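Local atomic coordinates of putative alpha-L-fucosidase (Bacteroides thetaiotaomicron, PDB entry 3EYP), a protein that probably hydrolyses alpha-L-fucosidic linkages as a family 29 glycoside hydrolase, pairing a TIM-barrel domain with an F5/8 type C domain. Residues P135-E140 and A170-T175; Y145-L150 and Y182-E187. All coordinates share one frame; numbering follows the deposited sequence.

Interaction 1. Residues P135-E140 and A170-T175; sequences PLYTTE and ADELTT
Two strand-to-helix loops of the TIM barrel meet here, and Tyr137, Thr139 and Glu172 reach across to one another through a single water. The loop ending in Tyr137 and Thr138 leads into helix 139-155, and residues 170-174 lead into helix 175-188. Each approach closes with a threonine at the N-cap position: Thr138, whose OG1 accepts a hydrogen bond from the backbone N of Arg141, and Thr174. On the second loop a type I turn, closed by Leu173 N bonding to Ala170 O at 3.0 Å, brings Glu172 round to face the other segment.

The bridging water donates a hydrogen bond to Glu172 OE1, 2.6 Å away. It is equally close to Tyr137 OH, 2.6 Å away, and lies in the plane of the ring at its edge. A longer bond of 3.1 Å ties it to Thr139 OG1. Three side chains therefore grip one solvent molecule, which links Thr139 OG1 and Glu172 OE1, themselves 4.4 Å apart and not bonded directly. The tyrosine ring also stacks on that of His132, a residue of helix 129-132 that Glu172 touches as well.

Beside the water the contact is made by methyls. With OG1 of Thr139 beside its own backbone N (chi1 -63°), the hydroxyl is placed for the water while the methyl faces the turn, CG2 coming within 4.2 Å of Glu172 O. Leu173 is buried against Tyr178 and Trp181 of helix 175-188, and one branch reaches back towards the first segment in an apolar contact, its CD2 lying 4.4 Å from Thr139 CG2.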
ATOM      1  N   PRO A 135     -22.055 -17.704 -25.233  1.00 45.42           N
ATOM      2  CA  PRO A 135     -22.414 -19.107 -25.044  1.00 45.27           C
ATOM      3  C   PRO A 135     -21.245 -20.032 -25.152  1.00 44.52           C
ATOM      4  O   PRO A 135     -21.333 -21.185 -24.766  1.00 44.02           O
ATOM      5  CB  PRO A 135     -23.413 -19.393 -26.151  1.00 46.80           C
ATOM      6  CG  PRO A 135     -23.399 -18.204 -27.075  1.00 47.79           C
ATOM      7  CD  PRO A 135     -22.755 -17.051 -26.355  1.00 45.63           C
ATOM      8  N   LEU A 136     -20.145 -19.511 -25.679  1.00 43.15           N
ATOM      9  CA  LEU A 136     -18.918 -20.291 -25.840  1.00 42.57           C
ATOM     10  C   LEU A 136     -17.944 -20.264 -24.654  1.00 41.99           C
ATOM     11  O   LEU A 136     -16.926 -20.868 -24.675  1.00 40.72           O
ATOM     12  CB  LEU A 136     -18.176 -19.821 -27.073  1.00 43.54           C
ATOM     13  CG  LEU A 136     -19.043 -19.916 -28.333  1.00 42.73           C
ATOM     14  CD1 LEU A 136     -18.182 -19.581 -29.496  1.00 46.97           C
ATOM     15  CD2 LEU A 136     -19.695 -21.330 -28.478  1.00 45.66           C
ATOM     16  N   TYR A 137     -18.280 -19.495 -23.644  1.00 42.80           N
ATOM     17  CA  TYR A 137     -17.351 -19.235 -22.560  1.00 41.86           C
ATOM     18  C   TYR A 137     -16.938 -20.554 -21.922  1.00 43.02           C
ATOM     19  O   TYR A 137     -17.778 -21.418 -21.632  1.00 42.97           O
ATOM     20  CB  TYR A 137     -17.948 -18.302 -21.502  1.00 42.73           C
ATOM     21  CG  TYR A 137     -16.966 -18.032 -20.339  1.00 39.82           C
ATOM     22  CD1 TYR A 137     -16.262 -16.835 -20.274  1.00 40.75           C
ATOM     23  CD2 TYR A 137     -16.735 -18.968 -19.349  1.00 43.33           C
ATOM     24  CE1 TYR A 137     -15.382 -16.561 -19.228  1.00 42.35           C
ATOM     25  CE2 TYR A 137     -15.826 -18.723 -18.290  1.00 42.07           C
ATOM     26  CZ  TYR A 137     -15.166 -17.490 -18.234  1.00 41.99           C
ATOM     27  OH  TYR A 137     -14.257 -17.166 -17.238  1.00 40.79           O
ATOM     28  N   THR A 138     -15.644 -20.713 -21.786  1.00 42.29           N
ATOM     29  CA  THR A 138     -15.064 -21.752 -20.910  1.00 44.53           C
ATOM     30  C   THR A 138     -13.826 -21.212 -20.187  1.00 45.34           C
ATOM     31  O   THR A 138     -13.156 -20.268 -20.633  1.00 45.24           O
ATOM     32  CB  THR A 138     -14.593 -23.027 -21.623  1.00 43.72           C
ATOM     33  OG1 THR A 138     -13.434 -22.747 -22.401  1.00 45.63           O
ATOM     34  CG2 THR A 138     -15.710 -23.683 -22.509  1.00 45.30           C
ATOM     35  N   THR A 139     -13.475 -21.888 -19.106  1.00 45.84           N
ATOM     36  CA  THR A 139     -12.357 -21.413 -18.266  1.00 45.45           C
ATOM     37  C   THR A 139     -11.090 -21.495 -19.086  1.00 44.18           C
ATOM     38  O   THR A 139     -10.305 -20.579 -19.102  1.00 43.65           O
ATOM     39  CB  THR A 139     -12.290 -22.144 -16.872  1.00 45.77           C
ATOM     40  OG1 THR A 139     -13.489 -21.820 -16.157  1.00 48.52           O
ATOM     41  CG2 THR A 139     -11.078 -21.690 -16.022  1.00 46.87           C
ATOM     42  N   GLU A 140     -10.947 -22.574 -19.832  1.00 44.13           N
ATOM     43  CA  GLU A 140      -9.738 -22.823 -20.607  1.00 45.16           C
ATOM     44  C   GLU A 140      -9.586 -21.749 -21.687  1.00 43.27           C
ATOM     45  O   GLU A 140      -8.471 -21.297 -22.051  1.00 44.48           O
ATOM     46  CB  GLU A 140      -9.792 -24.196 -21.284  1.00 46.33           C
ATOM     47  CG  GLU A 140      -8.574 -24.583 -22.080  1.00 51.93           C
ATOM     48  CD  GLU A 140      -7.349 -24.786 -21.176  1.00 58.14           C
ATOM     49  OE1 GLU A 140      -7.490 -24.758 -19.914  1.00 63.95           O
ATOM     50  OE2 GLU A 140      -6.243 -24.944 -21.735  1.00 64.39           O
ATOM     51  N   ALA A 170     -13.874 -14.334  -8.579  1.00 43.29           N
ATOM     52  CA  ALA A 170     -12.816 -15.112  -9.245  1.00 43.64           C
ATOM     53  C   ALA A 170     -12.708 -16.581  -8.821  1.00 44.90           C
ATOM     54  O   ALA A 170     -11.733 -17.252  -9.068  1.00 45.22           O
ATOM     55  CB  ALA A 170     -11.428 -14.421  -9.056  1.00 43.75           C
ATOM     56  N   ASP A 171     -13.753 -17.074  -8.209  1.00 46.69           N
ATOM     57  CA  ASP A 171     -13.697 -18.385  -7.541  1.00 48.92           C
ATOM     58  C   ASP A 171     -13.564 -19.557  -8.500  1.00 48.57           C
ATOM     59  O   ASP A 171     -13.023 -20.590  -8.144  1.00 49.08           O
ATOM     60  CB  ASP A 171     -14.924 -18.516  -6.645  1.00 48.99           C
ATOM     61  CG  ASP A 171     -15.266 -17.189  -5.977  1.00 56.27           C
ATOM     62  OD1 ASP A 171     -14.697 -17.013  -4.861  1.00 57.60           O
ATOM     63  OD2 ASP A 171     -16.032 -16.309  -6.611  1.00 59.36           O
ATOM     64  N   GLU A 172     -13.983 -19.358  -9.739  1.00 49.25           N
ATOM     65  CA  GLU A 172     -13.927 -20.428 -10.752  1.00 49.26           C
ATOM     66  C   GLU A 172     -12.509 -20.573 -11.288  1.00 48.87           C
ATOM     67  O   GLU A 172     -12.147 -21.582 -11.918  1.00 50.01           O
ATOM     68  CB  GLU A 172     -14.876 -20.176 -11.955  1.00 49.74           C
ATOM     69  CG  GLU A 172     -16.352 -19.969 -11.646  1.00 52.57           C
ATOM     70  CD  GLU A 172     -17.195 -19.638 -12.928  1.00 58.46           C
ATOM     71  OE1 GLU A 172     -16.615 -19.626 -14.068  1.00 59.97           O
ATOM     72  OE2 GLU A 172     -18.427 -19.411 -12.778  1.00 61.58           O
ATOM     73  N   LEU A 173     -11.711 -19.540 -11.084  1.00 47.74           N
ATOM     74  CA  LEU A 173     -10.357 -19.506 -11.624  1.00 46.60           C
ATOM     75  C   LEU A 173      -9.412 -20.331 -10.726  1.00 46.76           C
ATOM     76  O   LEU A 173      -9.315 -20.123  -9.522  1.00 47.21           O
ATOM     77  CB  LEU A 173      -9.872 -18.067 -11.755  1.00 46.94           C
ATOM     78  CG  LEU A 173     -10.801 -17.190 -12.582  1.00 47.00           C
ATOM     79  CD1 LEU A 173     -10.242 -15.759 -12.603  1.00 49.72           C
ATOM     80  CD2 LEU A 173     -10.850 -17.758 -13.986  1.00 46.54           C
ATOM     81  N   THR A 174      -8.771 -21.302 -11.341  1.00 45.73           N
ATOM     82  CA  THR A 174      -7.950 -22.272 -10.621  1.00 45.62           C
ATOM     83  C   THR A 174      -6.516 -21.887 -10.569  1.00 43.93           C
ATOM     84  O   THR A 174      -6.040 -21.085 -11.353  1.00 42.97           O
ATOM     85  CB  THR A 174      -7.978 -23.651 -11.301  1.00 45.76           C
ATOM     86  OG1 THR A 174      -7.441 -23.543 -12.613  1.00 45.83           O
ATOM     87  CG2 THR A 174      -9.367 -24.187 -11.381  1.00 46.66           C
ATOM     88  N   THR A 175      -5.776 -22.572  -9.701  1.00 43.25           N
ATOM     89  CA  THR A 175      -4.372 -22.195  -9.504  1.00 42.10           C
ATOM     90  C   THR A 175      -3.573 -22.305 -10.796  1.00 42.24           C
ATOM     91  O   THR A 175      -2.785 -21.415 -11.122  1.00 42.16           O
ATOM     92  CB  THR A 175      -3.710 -22.962  -8.298  1.00 42.09           C
ATOM     93  OG1 THR A 175      -4.441 -22.600  -7.166  1.00 40.46           O
ATOM     94  CG2 THR A 175      -2.308 -22.499  -7.986  1.00 40.72           C
TER
HETATM   95  O   HOH W   1     -14.412 -18.958 -15.309  1.00 48.81           O

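Interaction 2. Residues Y145-L150 and Y182-E187; sequences YYAHQL and YKIVRE
Leu150 and Ile184 carry most of the contact between helices 139-155 and 175-188, with Ala147 and Val185 completing it. The two short segments run almost parallel, 9° apart, with their axes 10.0 Å from each other. Ile184 is the bump from the second helix: it enters the hollow between Ala147 and Leu150, one turn apart on the first. Its CD1 comes down on Ala147 CB at 3.8 Å, where the small alanine lets the longer branch come close to the backbone, while its CG2 rests 4.2 Å from Leu150 CG.

Leu150 answers from the other side. Its CG stands anti to the backbone N (chi1 -159°), which carries both methyls over to Val185, and the two side chains cross at about a right angle. Val185 CG2 nestles against the fork, 3.8 Å from Leu150 CD2 and 4.0 Å from Leu150 CD1. Trp181, a turn earlier on the second helix, touches both Ala147 and Leu150, and Val185 also leans on Ile194 of strand 193-195. Such apolar meshing of neighbouring, near-parallel helices, wrapped outside parallel strands, is typical of the beta/alpha barrel, or TIM-barrel fold.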
ATOM      1  N   TYR A 145      -7.537 -16.097 -23.473  1.00 42.11           N
ATOM      2  CA  TYR A 145      -7.925 -14.694 -23.788  1.00 41.31           C
ATOM      3  C   TYR A 145      -7.168 -13.729 -22.874  1.00 40.92           C
ATOM      4  O   TYR A 145      -6.493 -12.760 -23.290  1.00 39.59           O
ATOM      5  CB  TYR A 145      -9.452 -14.467 -23.581  1.00 41.07           C
ATOM      6  CG  TYR A 145      -9.923 -12.993 -23.572  1.00 41.05           C
ATOM      7  CD1 TYR A 145      -9.822 -12.210 -24.711  1.00 41.63           C
ATOM      8  CD2 TYR A 145     -10.478 -12.406 -22.433  1.00 41.73           C
ATOM      9  CE1 TYR A 145     -10.229 -10.907 -24.727  1.00 38.86           C
ATOM     10  CE2 TYR A 145     -10.885 -11.094 -22.430  1.00 39.01           C
ATOM     11  CZ  TYR A 145     -10.756 -10.338 -23.582  1.00 38.19           C
ATOM     12  OH  TYR A 145     -11.192  -9.052 -23.669  1.00 40.86           O
ATOM     13  N   TYR A 146      -7.298 -14.025 -21.606  1.00 41.23           N
ATOM     14  CA  TYR A 146      -6.647 -13.212 -20.576  1.00 40.94           C
ATOM     15  C   TYR A 146      -5.134 -13.177 -20.814  1.00 41.48           C
ATOM     16  O   TYR A 146      -4.494 -12.147 -20.717  1.00 41.30           O
ATOM     17  CB  TYR A 146      -6.964 -13.731 -19.159  1.00 41.01           C
ATOM     18  CG  TYR A 146      -6.513 -12.780 -18.037  1.00 38.88           C
ATOM     19  CD1 TYR A 146      -7.383 -11.912 -17.451  1.00 39.01           C
ATOM     20  CD2 TYR A 146      -5.190 -12.814 -17.557  1.00 40.35           C
ATOM     21  CE1 TYR A 146      -6.977 -11.061 -16.435  1.00 37.01           C
ATOM     22  CE2 TYR A 146      -4.788 -11.984 -16.564  1.00 40.76           C
ATOM     23  CZ  TYR A 146      -5.667 -11.137 -15.984  1.00 38.63           C
ATOM     24  OH  TYR A 146      -5.213 -10.293 -14.974  1.00 42.50           O
ATOM     25  N   ALA A 147      -4.570 -14.335 -21.124  1.00 41.38           N
ATOM     26  CA  ALA A 147      -3.118 -14.447 -21.364  1.00 40.74           C
ATOM     27  C   ALA A 147      -2.690 -13.589 -22.529  1.00 40.33           C
ATOM     28  O   ALA A 147      -1.634 -12.949 -22.485  1.00 40.53           O
ATOM     29  CB  ALA A 147      -2.673 -15.926 -21.565  1.00 40.92           C
ATOM     30  N   HIS A 148      -3.536 -13.532 -23.547  1.00 40.10           N
ATOM     31  CA  HIS A 148      -3.232 -12.713 -24.720  1.00 41.59           C
ATOM     32  C   HIS A 148      -3.150 -11.271 -24.312  1.00 40.98           C
ATOM     33  O   HIS A 148      -2.286 -10.561 -24.710  1.00 40.86           O
ATOM     34  CB  HIS A 148      -4.254 -12.885 -25.849  1.00 41.48           C
ATOM     35  CG  HIS A 148      -4.092 -14.164 -26.618  1.00 43.58           C
ATOM     36  ND1 HIS A 148      -2.883 -14.561 -27.166  1.00 45.50           N
ATOM     37  CD2 HIS A 148      -4.994 -15.102 -26.982  1.00 41.92           C
ATOM     38  CE1 HIS A 148      -3.051 -15.718 -27.794  1.00 46.25           C
ATOM     39  NE2 HIS A 148      -4.324 -16.074 -27.694  1.00 46.66           N
ATOM     40  N   GLN A 149      -4.143 -10.834 -23.570  1.00 41.74           N
ATOM     41  CA  GLN A 149      -4.240  -9.435 -23.141  1.00 41.33           C
ATOM     42  C   GLN A 149      -3.101  -9.032 -22.210  1.00 42.50           C
ATOM     43  O   GLN A 149      -2.543  -7.935 -22.287  1.00 41.83           O
ATOM     44  CB  GLN A 149      -5.596  -9.182 -22.496  1.00 40.43           C
ATOM     45  CG  GLN A 149      -6.733  -9.274 -23.497  1.00 38.62           C
ATOM     46  CD  GLN A 149      -7.979  -8.486 -23.091  1.00 38.37           C
ATOM     47  OE1 GLN A 149      -8.449  -8.563 -21.931  1.00 40.64           O
ATOM     48  NE2 GLN A 149      -8.567  -7.765 -24.080  1.00 38.79           N
ATOM     49  N   LEU A 150      -2.780  -9.976 -21.327  1.00 42.55           N
ATOM     50  CA  LEU A 150      -1.674  -9.838 -20.395  1.00 42.96           C
ATOM     51  C   LEU A 150      -0.394  -9.620 -21.187  1.00 42.54           C
ATOM     52  O   LEU A 150       0.358  -8.688 -20.947  1.00 43.88           O
ATOM     53  CB  LEU A 150      -1.647 -11.043 -19.407  1.00 43.63           C
ATOM     54  CG  LEU A 150      -0.915 -10.896 -18.091  1.00 43.88           C
ATOM     55  CD1 LEU A 150      -1.242  -9.606 -17.352  1.00 39.32           C
ATOM     56  CD2 LEU A 150      -0.971 -12.240 -17.235  1.00 47.88           C
ATOM     57  N   TYR A 182       0.937 -15.824 -14.350  1.00 42.61           N
ATOM     58  CA  TYR A 182       2.123 -15.457 -13.554  1.00 44.50           C
ATOM     59  C   TYR A 182       3.437 -15.577 -14.338  1.00 44.35           C
ATOM     60  O   TYR A 182       4.293 -14.705 -14.270  1.00 45.23           O
ATOM     61  CB  TYR A 182       2.181 -16.359 -12.331  1.00 44.67           C
ATOM     62  CG  TYR A 182       3.502 -16.428 -11.663  1.00 49.34           C
ATOM     63  CD1 TYR A 182       3.919 -15.404 -10.834  1.00 51.72           C
ATOM     64  CD2 TYR A 182       4.312 -17.557 -11.803  1.00 53.45           C
ATOM     65  CE1 TYR A 182       5.099 -15.488 -10.171  1.00 56.97           C
ATOM     66  CE2 TYR A 182       5.486 -17.656 -11.158  1.00 56.34           C
ATOM     67  CZ  TYR A 182       5.891 -16.618 -10.334  1.00 59.76           C
ATOM     68  OH  TYR A 182       7.103 -16.702  -9.677  1.00 64.95           O
ATOM     69  N   LYS A 183       3.540 -16.631 -15.139  1.00 44.20           N
ATOM     70  CA  LYS A 183       4.744 -16.871 -15.953  1.00 44.85           C
ATOM     71  C   LYS A 183       4.959 -15.740 -16.946  1.00 43.82           C
ATOM     72  O   LYS A 183       6.095 -15.288 -17.224  1.00 43.94           O
ATOM     73  CB  LYS A 183       4.659 -18.240 -16.688  1.00 46.76           C
ATOM     74  CG  LYS A 183       4.849 -19.440 -15.733  1.00 50.39           C
ATOM     75  CD  LYS A 183       4.851 -20.812 -16.458  1.00 58.04           C
ATOM     76  CE  LYS A 183       5.706 -20.833 -17.728  1.00 62.12           C
ATOM     77  NZ  LYS A 183       7.006 -21.670 -17.674  1.00 65.50           N
ATOM     78  N   ILE A 184       3.851 -15.228 -17.457  1.00 42.10           N
ATOM     79  CA  ILE A 184       3.922 -14.088 -18.381  1.00 41.84           C
ATOM     80  C   ILE A 184       4.425 -12.870 -17.689  1.00 40.17           C
ATOM     81  O   ILE A 184       5.350 -12.218 -18.148  1.00 39.94           O
ATOM     82  CB  ILE A 184       2.576 -13.801 -19.093  1.00 41.68           C
ATOM     83  CG1 ILE A 184       2.273 -14.970 -20.028  1.00 43.67           C
ATOM     84  CG2 ILE A 184       2.615 -12.434 -19.781  1.00 39.75           C
ATOM     85  CD1 ILE A 184       0.815 -15.297 -20.200  1.00 44.10           C
ATOM     86  N   VAL A 185       3.776 -12.540 -16.595  1.00 40.62           N
ATOM     87  CA  VAL A 185       4.191 -11.360 -15.801  1.00 41.91           C
ATOM     88  C   VAL A 185       5.681 -11.396 -15.434  1.00 43.24           C
ATOM     89  O   VAL A 185       6.484 -10.443 -15.663  1.00 44.20           O
ATOM     90  CB  VAL A 185       3.254 -11.116 -14.553  1.00 42.16           C
ATOM     91  CG1 VAL A 185       3.755  -9.946 -13.699  1.00 42.43           C
ATOM     92  CG2 VAL A 185       1.743 -10.824 -14.990  1.00 42.07           C
ATOM     93  N   ARG A 186       6.070 -12.544 -14.912  1.00 45.57           N
ATOM     94  CA  ARG A 186       7.391 -12.709 -14.288  1.00 46.79           C
ATOM     95  C   ARG A 186       8.470 -12.626 -15.388  1.00 47.41           C
ATOM     96  O   ARG A 186       9.526 -12.019 -15.230  1.00 48.04           O
ATOM     97  CB  ARG A 186       7.429 -14.030 -13.536  1.00 47.18           C
ATOM     98  CG  ARG A 186       8.370 -14.115 -12.378  1.00 51.99           C
ATOM     99  CD  ARG A 186       7.830 -13.466 -11.089  1.00 50.75           C
ATOM    100  NE  ARG A 186       7.893 -12.052 -11.315  1.00 53.24           N
ATOM    101  CZ  ARG A 186       7.153 -11.138 -10.709  1.00 49.62           C
ATOM    102  NH1 ARG A 186       6.308 -11.455  -9.720  1.00 49.88           N
ATOM    103  NH2 ARG A 186       7.316  -9.902 -11.082  1.00 47.76           N
ATOM    104  N   GLU A 187       8.180 -13.234 -16.525  1.00 48.10           N
ATOM    105  CA  GLU A 187       9.122 -13.219 -17.648  1.00 47.88           C
ATOM    106  C   GLU A 187       9.286 -11.842 -18.269  1.00 47.03           C
ATOM    107  O   GLU A 187      10.390 -11.341 -18.494  1.00 45.11           O
ATOM    108  CB  GLU A 187       8.736 -14.255 -18.703  1.00 49.55           C
ATOM    109  CG  GLU A 187       9.471 -14.009 -20.021  1.00 55.31           C
ATOM    110  CD  GLU A 187       9.167 -15.046 -21.060  1.00 62.34           C
ATOM    111  OE1 GLU A 187       8.444 -14.717 -22.032  1.00 68.69           O
ATOM    112  OE2 GLU A 187       9.662 -16.194 -20.912  1.00 68.05           O
TER

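Overall arrangement
Interactions 1 and 2 join successive levels of the same pair of strand-loop-helix elements, first at the loops and helix starts, then a few turns along the helices. Their centres are 16 Å apart and their nearest atoms about 5 Å apart without touching. Along the chain the segments alternate: 135-140, 145-150, 170-175, 182-187, strand 162-164 falling between 145-150 and 170-175. Helix 139-155 serves both contacts; its partner is first the loop before helix 175-188, then that helix itself. Interaction 1 thus lies on the side of the barrel at the C-terminal ends of its strands, and interaction 2 in its outer helical layer, so consecutive elements around strand 162-164 are held together at both levels.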